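Local coordinates for protein chitinase (PDB 5GZT) that probably hydrolyses internal beta-1,4 linkages of chitin and chitodextrins at random, acting as an endochitinase with two glycosyl hydrolase family 18 regions, at residues B[1-6]-B[22-27]. Numbering follows the deposited sequence.
Sequences SVHMND and RIVAKG
Val-2 N donates to Arg-22 O over 3.0 Å, almost straight at 178°, and opens a parallel beta pairing between adjacent strands of one sheet, on consecutive coils of a parallel beta-solenoid. Val-2 O then accepts Val-24 N at 2.8 Å, and Met-4 O takes Lys-26 N, whose approach is tilted from the carbonyl plane. The bonds from Met-4 N to Val-24 O and from Asp-6 N to Lys-26 O are weak and bent. Strand 40-47 continues the sheet beyond Ile-23 and Ala-25, while the other edge of 2-5 pairs with a strand of the neighbouring chain. That chain's backbone also holds Arg-22 NE and NH2, and Glu-43 forms a salt bridge with NH1. The guanidinium stands 82° from the plane of the His-3 ring, NH2 lying 3.7 Å from His-3 CE1. Further along the face that carries His-3, Asn-5 rests its amide against the aliphatic part of Lys-26, which bends at chi3 (77°) to bring CE to 3.2 Å from Asn-5 OD1. With an alanine here, the amide that lies against CB, CD and CE of Lys-26 is gone, and the lysine chain is likely to turn more freely over the gap. On the face of Met-4 and Ile-23, the extended methionine sets CE 3.5 Å from Ile-23 CG2.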
ATOM      1  N   SER B   1      62.599 -47.229  12.998  1.00 69.52           N
ATOM      2  CA  SER B   1      61.404 -46.348  13.142  1.00 72.71           C
ATOM      3  C   SER B   1      60.652 -46.535  14.459  1.00 80.07           C
ATOM      4  O   SER B   1      60.629 -47.621  15.039  1.00 92.65           O
ATOM      5  CB  SER B   1      60.436 -46.524  11.960  1.00 63.61           C
ATOM      6  OG  SER B   1      61.071 -46.102  10.761  1.00 67.40           O
ATOM      7  N   VAL B   2      59.999 -45.459  14.889  1.00 66.45           N
ATOM      8  CA  VAL B   2      59.300 -45.410  16.151  1.00 59.03           C
ATOM      9  C   VAL B   2      57.810 -45.270  15.908  1.00 59.84           C
ATOM     10  O   VAL B   2      57.344 -44.317  15.272  1.00 55.26           O
ATOM     11  CB  VAL B   2      59.821 -44.243  17.014  1.00 56.03           C
ATOM     12  CG1 VAL B   2      59.181 -44.291  18.391  1.00 55.14           C
ATOM     13  CG2 VAL B   2      61.357 -44.247  17.067  1.00 53.43           C
ATOM     14  N   HIS B   3      57.063 -46.237  16.419  1.00 62.02           N
ATOM     15  CA  HIS B   3      55.626 -46.300  16.244  1.00 66.00           C
ATOM     16  C   HIS B   3      55.019 -45.946  17.597  1.00 71.17           C
ATOM     17  O   HIS B   3      55.504 -46.385  18.635  1.00 76.31           O
ATOM     18  CB  HIS B   3      55.194 -47.693  15.757  1.00 63.82           C
ATOM     19  CG  HIS B   3      55.850 -48.104  14.483  1.00 59.47           C
ATOM     20  ND1 HIS B   3      55.177 -48.097  13.275  1.00 51.56           N
ATOM     21  CD2 HIS B   3      57.124 -48.498  14.217  1.00 60.62           C
ATOM     22  CE1 HIS B   3      56.013 -48.484  12.322  1.00 55.60           C
ATOM     23  NE2 HIS B   3      57.204 -48.720  12.861  1.00 54.60           N
ATOM     24  N   MET B   4      53.986 -45.110  17.562  1.00 72.34           N
ATOM     25  CA  MET B   4      53.312 -44.602  18.735  1.00 71.26           C
ATOM     26  C   MET B   4      51.872 -45.001  18.473  1.00 80.55           C
ATOM     27  O   MET B   4      51.094 -44.265  17.832  1.00 75.96           O
ATOM     28  CB  MET B   4      53.519 -43.078  18.888  1.00 69.71           C
ATOM     29  CG  MET B   4      54.961 -42.680  19.246  1.00 64.95           C
ATOM     30  SD  MET B   4      55.270 -40.886  19.323  1.00 66.65           S
ATOM     31  CE  MET B   4      57.047 -40.758  19.569  1.00 57.42           C
ATOM     32  N   ASN B   5      51.566 -46.227  18.913  1.00 83.60           N
ATOM     33  CA  ASN B   5      50.272 -46.862  18.683  1.00 86.43           C
ATOM     34  C   ASN B   5      49.384 -46.608  19.883  1.00 78.39           C
ATOM     35  O   ASN B   5      49.871 -46.637  21.006  1.00 66.44           O
ATOM     36  CB  ASN B   5      50.443 -48.361  18.444  1.00 90.33           C
ATOM     37  CG  ASN B   5      50.998 -48.662  17.074  1.00 91.88           C
ATOM     38  OD1 ASN B   5      50.504 -49.544  16.386  1.00104.91           O
ATOM     39  ND2 ASN B   5      52.014 -47.920  16.663  1.00 90.90           N
ATOM     40  N   ASP B   6      48.103 -46.326  19.615  1.00 82.63           N
ATOM     41  CA  ASP B   6      47.101 -45.817  20.595  1.00 82.89           C
ATOM     42  C   ASP B   6      47.707 -45.311  21.916  1.00 78.64           C
ATOM     43  O   ASP B   6      47.181 -45.607  22.979  1.00 83.15           O
ATOM     44  CB  ASP B   6      45.994 -46.867  20.863  1.00 79.30           C
ATOM     45  CG  ASP B   6      45.683 -47.720  19.645  1.00 76.03           C
ATOM     46  OD1 ASP B   6      46.604 -48.480  19.280  1.00 88.37           O
ATOM     47  OD2 ASP B   6      44.565 -47.641  19.059  1.00 61.08           O
ATOM     48  N   ARG B  22      61.985 -41.962  11.367  1.00 50.04           N
ATOM     49  CA  ARG B  22      60.550 -41.877  11.084  1.00 53.65           C
ATOM     50  C   ARG B  22      59.771 -42.099  12.392  1.00 53.43           C
ATOM     51  O   ARG B  22      60.054 -43.033  13.125  1.00 57.57           O
ATOM     52  CB  ARG B  22      60.170 -42.860   9.977  1.00 54.10           C
ATOM     53  CG  ARG B  22      58.731 -42.812   9.515  1.00 57.89           C
ATOM     54  CD  ARG B  22      58.558 -43.681   8.274  1.00 62.40           C
ATOM     55  NE  ARG B  22      58.593 -45.106   8.659  1.00 63.31           N
ATOM     56  CZ  ARG B  22      57.525 -45.868   8.916  1.00 62.77           C
ATOM     57  NH1 ARG B  22      56.277 -45.391   8.811  1.00 73.38           N
ATOM     58  NH2 ARG B  22      57.707 -47.126   9.280  1.00 60.35           N
ATOM     59  N   ILE B  23      58.835 -41.204  12.708  1.00 49.47           N
ATOM     60  CA  ILE B  23      58.007 -41.324  13.890  1.00 47.41           C
ATOM     61  C   ILE B  23      56.590 -41.404  13.428  1.00 50.51           C
ATOM     62  O   ILE B  23      56.134 -40.529  12.722  1.00 55.46           O
ATOM     63  CB  ILE B  23      58.178 -40.133  14.883  1.00 48.69           C
ATOM     64  CG1 ILE B  23      59.635 -40.027  15.321  1.00 46.46           C
ATOM     65  CG2 ILE B  23      57.257 -40.302  16.099  1.00 47.87           C
ATOM     66  CD1 ILE B  23      59.962 -38.854  16.240  1.00 47.81           C
ATOM     67  N   VAL B  24      55.881 -42.452  13.851  1.00 48.36           N
ATOM     68  CA  VAL B  24      54.564 -42.684  13.381  1.00 48.47           C
ATOM     69  C   VAL B  24      53.604 -42.628  14.551  1.00 55.15           C
ATOM     70  O   VAL B  24      53.984 -42.956  15.663  1.00 59.91           O
ATOM     71  CB  VAL B  24      54.452 -44.044  12.647  1.00 45.87           C
ATOM     72  CG1 VAL B  24      53.142 -44.103  11.878  1.00 46.89           C
ATOM     73  CG2 VAL B  24      55.612 -44.228  11.698  1.00 49.75           C
ATOM     74  N   ALA B  25      52.375 -42.196  14.278  1.00 48.00           N
ATOM     75  CA  ALA B  25      51.324 -42.133  15.242  1.00 50.36           C
ATOM     76  C   ALA B  25      50.126 -42.894  14.667  1.00 60.35           C
ATOM     77  O   ALA B  25      49.579 -42.499  13.568  1.00 52.42           O
ATOM     78  CB  ALA B  25      50.953 -40.671  15.508  1.00 50.08           C
ATOM     79  N   LYS B  26      49.714 -43.956  15.408  1.00 62.55           N
ATOM     80  CA  LYS B  26      48.675 -44.897  14.964  1.00 66.72           C
ATOM     81  C   LYS B  26      47.433 -44.979  15.877  1.00 63.09           C
ATOM     82  O   LYS B  26      47.521 -45.033  17.101  1.00 61.40           O
ATOM     83  CB  LYS B  26      49.288 -46.291  14.747  1.00 77.60           C
ATOM     84  CG  LYS B  26      48.662 -47.066  13.588  1.00 83.70           C
ATOM     85  CD  LYS B  26      48.802 -48.579  13.735  1.00 89.81           C
ATOM     86  CE  LYS B  26      47.799 -49.152  14.742  1.00 95.80           C
ATOM     87  NZ  LYS B  26      47.838 -50.641  14.815  1.00 96.36           N
ATOM     88  N   GLY B  27      46.269 -44.965  15.254  1.00 61.96           N
ATOM     89  CA  GLY B  27      45.015 -45.119  15.958  1.00 73.84           C
ATOM     90  C   GLY B  27      44.659 -43.987  16.904  1.00 79.08           C
ATOM     91  O   GLY B  27      44.517 -42.837  16.480  1.00 72.73           O
TER